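Long-range contact in uncharacterized N-acetyltransferase D2E76_00625 (Mycobacteroides abscessus, PDB 6YCA), which is probably a GCN5-related N-acetyltransferase that transfers the acetyl group of acetyl coenzyme A to an amine substrate: residues 156-162 / 274-280. Numbering follows the deposited sequence.
Sequences TYRIQRR and LVDVIEL. With ACO (acetyl coenzyme *a), chain M.
R161 reaches across to the chain before strand 277-284 and meets it at two successive carbonyls. Its backbone N donates to D276 O (3.1 Å), while its side chain, with CG anti to the backbone N (chi1 -169°) and the chain bent at chi3, points NE at V275 O in a bond modelled too short to be taken at face value. An arginine suits this place because its aliphatic part packs as well, CG lying 4.0 Å from I278 CD1, and NH1 still reaches L270 O at the end of helix 259-270. Beside it, R162 and D276 run side by side in the same direction, and NH1 of R162 makes a long salt bridge to OD1 of D276 at 3.5 Å. The other carboxylate oxygen of D276 accepts from the backbone N of R247, which helps to hold the acid in position.

Beyond this end the segments form a regular antiparallel ladder, in which Y157 with L280 and I159 with I278 are hydrogen-bonded pairs, each joined by two N-H...O bonds. Strand 277-284 belongs to the second GNAT region and pairs with strand 149-160, which lies between it and strand 299-312. On one face I159 and I278, beta-branched and so suited to extended backbone, meet CB to CB at 4.1 Å, and I159 CD1 touches L280 CD2 (3.7 Å); L269 and L270 of helix 259-270 pack on this face. The Y157 side chain packs on V299 and V301, and its phenol adds a hydroxyl that bonds P284 O. The other face is more polar: the R158 guanidinium brings its edge, through NE, to V277 CG1 (3.8 Å), and the extended E279 lays OE2 3.4 Å from T156 CG2. Farther out, L274 CG lies 3.8 Å from O5P of an acetyl coenzyme A held largely by a second subunit, and L274 packs on S138 of that subunit.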
ATOM      1  N   THR A 156      -0.131  21.295  -6.505  1.00 23.94           N
ATOM      2  CA  THR A 156      -0.966  20.809  -5.417  1.00 15.67           C
ATOM      3  C   THR A 156      -0.136  20.731  -4.147  1.00 15.84           C
ATOM      4  O   THR A 156       0.911  20.077  -4.124  1.00 16.17           O
ATOM      5  CB  THR A 156      -1.493  19.419  -5.736  1.00 16.07           C
ATOM      6  OG1 THR A 156      -2.123  19.444  -7.018  1.00 22.91           O
ATOM      7  CG2 THR A 156      -2.510  18.996  -4.685  1.00 18.89           C
ATOM      8  N   TYR A 157      -0.612  21.377  -3.091  1.00 15.71           N
ATOM      9  CA  TYR A 157       0.101  21.435  -1.827  1.00 20.05           C
ATOM     10  C   TYR A 157      -0.645  20.655  -0.750  1.00 23.94           C
ATOM     11  O   TYR A 157      -1.875  20.706  -0.670  1.00 25.75           O
ATOM     12  CB  TYR A 157       0.251  22.887  -1.379  1.00 17.96           C
ATOM     13  CG  TYR A 157       0.982  23.740  -2.382  1.00 21.00           C
ATOM     14  CD1 TYR A 157       0.304  24.327  -3.440  1.00 26.08           C
ATOM     15  CD2 TYR A 157       2.347  23.956  -2.279  1.00 20.30           C
ATOM     16  CE1 TYR A 157       0.963  25.108  -4.366  1.00 27.24           C
ATOM     17  CE2 TYR A 157       3.015  24.739  -3.198  1.00 22.81           C
ATOM     18  CZ  TYR A 157       2.317  25.315  -4.240  1.00 24.41           C
ATOM     19  OH  TYR A 157       2.972  26.095  -5.163  1.00 24.47           O
ATOM     20  N   ARG A 158       0.112  19.929   0.071  1.00 21.19           N
ATOM     21  CA  ARG A 158      -0.385  19.321   1.300  1.00 20.73           C
ATOM     22  C   ARG A 158       0.325  19.985   2.470  1.00 27.23           C
ATOM     23  O   ARG A 158       1.557  19.940   2.560  1.00 30.27           O
ATOM     24  CB  ARG A 158      -0.123  17.817   1.365  1.00 18.78           C
ATOM     25  CG  ARG A 158      -1.033  16.900   0.580  1.00 25.45           C
ATOM     26  CD  ARG A 158      -0.597  15.475   0.907  1.00 30.79           C
ATOM     27  NE  ARG A 158      -0.718  15.197   2.340  1.00 37.03           N
ATOM     28  CZ  ARG A 158      -0.123  14.179   2.968  1.00 44.71           C
ATOM     29  NH1 ARG A 158       0.654  13.334   2.296  1.00 49.98           N
ATOM     30  NH2 ARG A 158      -0.288  14.013   4.277  1.00 40.15           N
ATOM     31  N   ILE A 159      -0.451  20.616   3.344  1.00 24.15           N
ATOM     32  CA  ILE A 159       0.068  21.308   4.515  1.00 18.82           C
ATOM     33  C   ILE A 159      -0.278  20.478   5.741  1.00 24.86           C
ATOM     34  O   ILE A 159      -1.445  20.126   5.947  1.00 30.12           O
ATOM     35  CB  ILE A 159      -0.537  22.715   4.635  1.00 17.22           C
ATOM     36  CG1 ILE A 159      -0.239  23.534   3.376  1.00 16.75           C
ATOM     37  CG2 ILE A 159      -0.001  23.408   5.877  1.00 17.69           C
ATOM     38  CD1 ILE A 159      -0.848  24.922   3.395  1.00 16.54           C
ATOM     39  N   GLN A 160       0.729  20.154   6.545  1.00 25.48           N
ATOM     40  CA  GLN A 160       0.499  19.513   7.838  1.00 25.59           C
ATOM     41  C   GLN A 160       0.250  20.633   8.843  1.00 25.70           C
ATOM     42  O   GLN A 160       1.185  21.300   9.293  1.00 31.81           O
ATOM     43  CB  GLN A 160       1.674  18.623   8.231  1.00 27.96           C
ATOM     44  CG  GLN A 160       1.252  17.329   8.928  1.00 35.45           C
ATOM     45  CD  GLN A 160       2.364  16.709   9.762  1.00 51.73           C
ATOM     46  OE1 GLN A 160       2.207  16.499  10.969  1.00 57.16           O
ATOM     47  NE2 GLN A 160       3.491  16.404   9.121  1.00 55.05           N
ATOM     48  N   ARG A 161      -1.027  20.854   9.180  1.00 23.21           N
ATOM     49  CA  ARG A 161      -1.424  22.067   9.897  1.00 22.80           C
ATOM     50  C   ARG A 161      -0.721  22.221  11.240  1.00 21.55           C
ATOM     51  O   ARG A 161      -0.444  23.350  11.659  1.00 20.41           O
ATOM     52  CB  ARG A 161      -2.942  22.120  10.076  1.00 20.01           C
ATOM     53  CG  ARG A 161      -3.457  23.457  10.581  1.00 21.23           C
ATOM     54  CD  ARG A 161      -4.934  23.385  10.900  1.00 23.10           C
ATOM     55  NE  ARG A 161      -5.200  22.538  12.060  1.00 26.43           N
ATOM     56  CZ  ARG A 161      -5.171  22.957  13.321  1.00 30.57           C
ATOM     57  NH1 ARG A 161      -4.893  24.223  13.597  1.00 27.58           N
ATOM     58  NH2 ARG A 161      -5.431  22.108  14.306  1.00 40.04           N
ATOM     59  N   ARG A 162      -0.451  21.113  11.942  1.00 25.12           N
ATOM     60  CA  ARG A 162       0.202  21.209  13.246  1.00 24.75           C
ATOM     61  C   ARG A 162       1.586  21.831  13.132  1.00 22.10           C
ATOM     62  O   ARG A 162       2.052  22.483  14.073  1.00 22.75           O
ATOM     63  CB  ARG A 162       0.265  19.839  13.924  1.00 35.59           C
ATOM     64  CG  ARG A 162       1.127  18.805  13.211  1.00 48.29           C
ATOM     65  CD  ARG A 162       1.219  17.511  14.011  1.00 54.48           C
ATOM     66  NE  ARG A 162      -0.060  16.799  13.999  1.00 60.78           N
ATOM     67  CZ  ARG A 162      -0.948  16.817  14.992  1.00 62.98           C
ATOM     68  NH1 ARG A 162      -2.090  16.150  14.870  1.00 61.40           N
ATOM     69  NH2 ARG A 162      -0.697  17.502  16.104  1.00 61.37           N
ATOM     70  N   LEU A 274      -9.381  21.027  14.606  1.00 31.32           N
ATOM     71  CA  LEU A 274      -9.698  19.659  14.196  1.00 28.75           C
ATOM     72  C   LEU A 274      -9.150  19.268  12.831  1.00 29.90           C
ATOM     73  O   LEU A 274      -9.243  18.098  12.448  1.00 37.03           O
ATOM     74  CB  LEU A 274     -11.205  19.377  14.233  1.00 24.15           C
ATOM     75  CG  LEU A 274     -11.838  18.992  15.561  1.00 25.23           C
ATOM     76  CD1 LEU A 274     -13.293  18.662  15.338  1.00 25.88           C
ATOM     77  CD2 LEU A 274     -11.100  17.816  16.174  1.00 30.57           C
ATOM     78  N   VAL A 275      -8.587  20.208  12.082  1.00 22.98           N
ATOM     79  CA  VAL A 275      -8.058  19.894  10.761  1.00 22.45           C
ATOM     80  C   VAL A 275      -6.596  19.497  10.902  1.00 22.07           C
ATOM     81  O   VAL A 275      -5.805  20.206  11.537  1.00 23.74           O
ATOM     82  CB  VAL A 275      -8.236  21.071   9.791  1.00 23.01           C
ATOM     83  CG1 VAL A 275      -7.589  20.747   8.447  1.00 19.98           C
ATOM     84  CG2 VAL A 275      -9.709  21.361   9.603  1.00 25.88           C
ATOM     85  N   ASP A 276      -6.241  18.354  10.320  1.00 21.01           N
ATOM     86  CA  ASP A 276      -4.884  17.830  10.346  1.00 21.14           C
ATOM     87  C   ASP A 276      -4.106  18.112   9.069  1.00 20.32           C
ATOM     88  O   ASP A 276      -2.921  18.451   9.139  1.00 20.19           O
ATOM     89  CB  ASP A 276      -4.903  16.322  10.621  1.00 30.36           C
ATOM     90  CG  ASP A 276      -5.357  15.990  12.035  1.00 29.15           C
ATOM     91  OD1 ASP A 276      -4.949  16.709  12.971  1.00 28.26           O
ATOM     92  OD2 ASP A 276      -6.126  15.021  12.210  1.00 29.99           O
ATOM     93  N   VAL A 277      -4.736  17.977   7.903  1.00 19.88           N
ATOM     94  CA  VAL A 277      -4.070  18.155   6.619  1.00 19.21           C
ATOM     95  C   VAL A 277      -4.889  19.119   5.775  1.00 20.09           C
ATOM     96  O   VAL A 277      -6.109  18.968   5.660  1.00 26.63           O
ATOM     97  CB  VAL A 277      -3.925  16.811   5.882  1.00 19.59           C
ATOM     98  CG1 VAL A 277      -3.284  17.014   4.524  1.00 18.96           C
ATOM     99  CG2 VAL A 277      -3.130  15.833   6.720  1.00 20.45           C
ATOM    100  N   ILE A 278      -4.223  20.098   5.174  1.00 20.16           N
ATOM    101  CA  ILE A 278      -4.867  21.050   4.276  1.00 26.75           C
ATOM    102  C   ILE A 278      -4.313  20.804   2.881  1.00 34.12           C
ATOM    103  O   ILE A 278      -3.100  20.908   2.661  1.00 45.74           O
ATOM    104  CB  ILE A 278      -4.613  22.501   4.720  1.00 29.60           C
ATOM    105  CG1 ILE A 278      -4.953  22.674   6.203  1.00 29.61           C
ATOM    106  CG2 ILE A 278      -5.425  23.467   3.873  1.00 30.49           C
ATOM    107  CD1 ILE A 278      -4.541  24.022   6.768  1.00 30.13           C
ATOM    108  N   GLU A 279      -5.188  20.484   1.933  1.00 31.44           N
ATOM    109  CA  GLU A 279      -4.772  20.253   0.556  1.00 32.09           C
ATOM    110  C   GLU A 279      -5.310  21.369  -0.328  1.00 30.50           C
ATOM    111  O   GLU A 279      -6.525  21.565  -0.422  1.00 37.10           O
ATOM    112  CB  GLU A 279      -5.176  18.871   0.038  1.00 40.85           C
ATOM    113  CG  GLU A 279      -4.533  18.555  -1.316  1.00 58.46           C
ATOM    114  CD  GLU A 279      -4.605  17.081  -1.691  1.00 71.27           C
ATOM    115  OE1 GLU A 279      -5.398  16.339  -1.066  1.00 68.77           O
ATOM    116  OE2 GLU A 279      -3.856  16.665  -2.610  1.00 79.82           O
ATOM    117  N   LEU A 280      -4.397  22.101  -0.956  1.00 23.39           N
ATOM    118  CA  LEU A 280      -4.722  23.188  -1.866  1.00 19.92           C
ATOM    119  C   LEU A 280      -4.427  22.702  -3.274  1.00 23.49           C
ATOM    120  O   LEU A 280      -3.361  22.130  -3.518  1.00 34.08           O
ATOM    121  CB  LEU A 280      -3.824  24.397  -1.596  1.00 22.53           C
ATOM    122  CG  LEU A 280      -3.856  25.263  -0.333  1.00 25.50           C
ATOM    123  CD1 LEU A 280      -5.173  26.006  -0.185  1.00 31.26           C
ATOM    124  CD2 LEU A 280      -3.527  24.462   0.921  1.00 23.37           C
TER
HETATM  125  N1A ACO M 501      -6.105  22.166  20.680  1.00 37.82           N
HETATM  126  C2A ACO M 501      -5.234  22.611  21.596  1.00 36.22           C
HETATM  127  N3A ACO M 501      -5.478  23.433  22.625  1.00 38.02           N
HETATM  128  C4A ACO M 501      -6.744  23.897  22.795  1.00 42.56           C
HETATM  129  C5A ACO M 501      -7.741  23.499  21.901  1.00 41.25           C
HETATM  130  C6A ACO M 501      -7.389  22.582  20.783  1.00 38.31           C
HETATM  131  N6A ACO M 501      -8.338  22.188  19.899  1.00 35.47           N
HETATM  132  N7A ACO M 501      -8.893  24.084  22.271  1.00 42.75           N
HETATM  133  C8A ACO M 501      -8.624  24.826  23.369  1.00 43.64           C
HETATM  134  N9A ACO M 501      -7.324  24.715  23.685  1.00 43.51           N
HETATM  135  C1B ACO M 501      -6.672  25.381  24.840  1.00 43.48           C
HETATM  136  C2B ACO M 501      -6.441  26.861  24.558  1.00 45.59           C
HETATM  137  O2B ACO M 501      -5.157  27.058  23.959  1.00 48.16           O
HETATM  138  C3B ACO M 501      -6.441  27.391  25.993  1.00 46.19           C
HETATM  139  O3B ACO M 501      -5.169  27.134  26.571  1.00 51.54           O
HETATM  140  P3B ACO M 501      -4.447  28.282  27.431  1.00 57.51           P
HETATM  141  O7A ACO M 501      -4.242  29.482  26.539  1.00 59.35           O
HETATM  142  O8A ACO M 501      -5.345  28.641  28.590  1.00 56.78           O
HETATM  143  O9A ACO M 501      -3.120  27.754  27.931  1.00 58.63           O
HETATM  144  C4B ACO M 501      -7.456  26.510  26.715  1.00 44.45           C
HETATM  145  O4B ACO M 501      -7.529  25.290  25.980  1.00 43.22           O
HETATM  146  C5B ACO M 501      -8.811  27.196  26.842  1.00 42.09           C
HETATM  147  O5B ACO M 501      -9.172  27.661  25.548  1.00 39.42           O
HETATM  148  P1A ACO M 501     -10.507  28.488  25.231  1.00 30.96           P
HETATM  149  O1A ACO M 501     -10.143  29.852  24.694  1.00 24.82           O
HETATM  150  O2A ACO M 501     -11.358  28.583  26.476  1.00 28.03           O
HETATM  151  O3A ACO M 501     -11.269  27.630  24.108  1.00 36.30           O
HETATM  152  P2A ACO M 501     -11.883  27.976  22.663  1.00 42.76           P
HETATM  153  O4A ACO M 501     -12.813  29.168  22.751  1.00 41.26           O
HETATM  154  O5A ACO M 501     -10.739  28.257  21.717  1.00 49.55           O
HETATM  155  O6A ACO M 501     -12.678  26.671  22.166  1.00 36.59           O
HETATM  156  CBP ACO M 501     -12.786  24.428  21.318  1.00 32.91           C
HETATM  157  CCP ACO M 501     -12.041  25.398  22.218  1.00 32.57           C
HETATM  158  CDP ACO M 501     -14.264  24.425  21.683  1.00 34.13           C
HETATM  159  CEP ACO M 501     -12.215  23.031  21.496  1.00 27.61           C
HETATM  160  CAP ACO M 501     -12.608  24.930  19.884  1.00 36.18           C
HETATM  161  OAP ACO M 501     -11.214  24.903  19.552  1.00 34.19           O
HETATM  162  C9P ACO M 501     -13.367  24.112  18.873  1.00 36.86           C
HETATM  163  O9P ACO M 501     -14.507  24.414  18.560  1.00 31.44           O
HETATM  164  N8P ACO M 501     -12.708  23.082  18.345  1.00 40.69           N
HETATM  165  C7P ACO M 501     -13.273  22.203  17.336  1.00 41.77           C
HETATM  166  C6P ACO M 501     -14.530  21.470  17.786  1.00 40.38           C
HETATM  167  C5P ACO M 501     -14.265  20.504  18.917  1.00 42.77           C
HETATM  168  O5P ACO M 501     -13.225  19.867  18.955  1.00 43.67           O
HETATM  169  N4P ACO M 501     -15.206  20.402  19.851  1.00 45.72           N
HETATM  170  C3P ACO M 501     -15.049  19.469  20.946  1.00 51.20           C
HETATM  171  C2P ACO M 501     -15.937  18.245  20.768  1.00 55.49           C
HETATM  172  S1P ACO M 501     -15.741  17.140  22.127  1.00 60.14           S
HETATM  173  C   ACO M 501     -17.352  16.930  22.541  1.00 61.80           C
HETATM  174  O   ACO M 501     -18.222  17.132  21.709  1.00 61.51           O
HETATM  175  CH3 ACO M 501     -17.707  16.499  23.933  1.00 61.03           C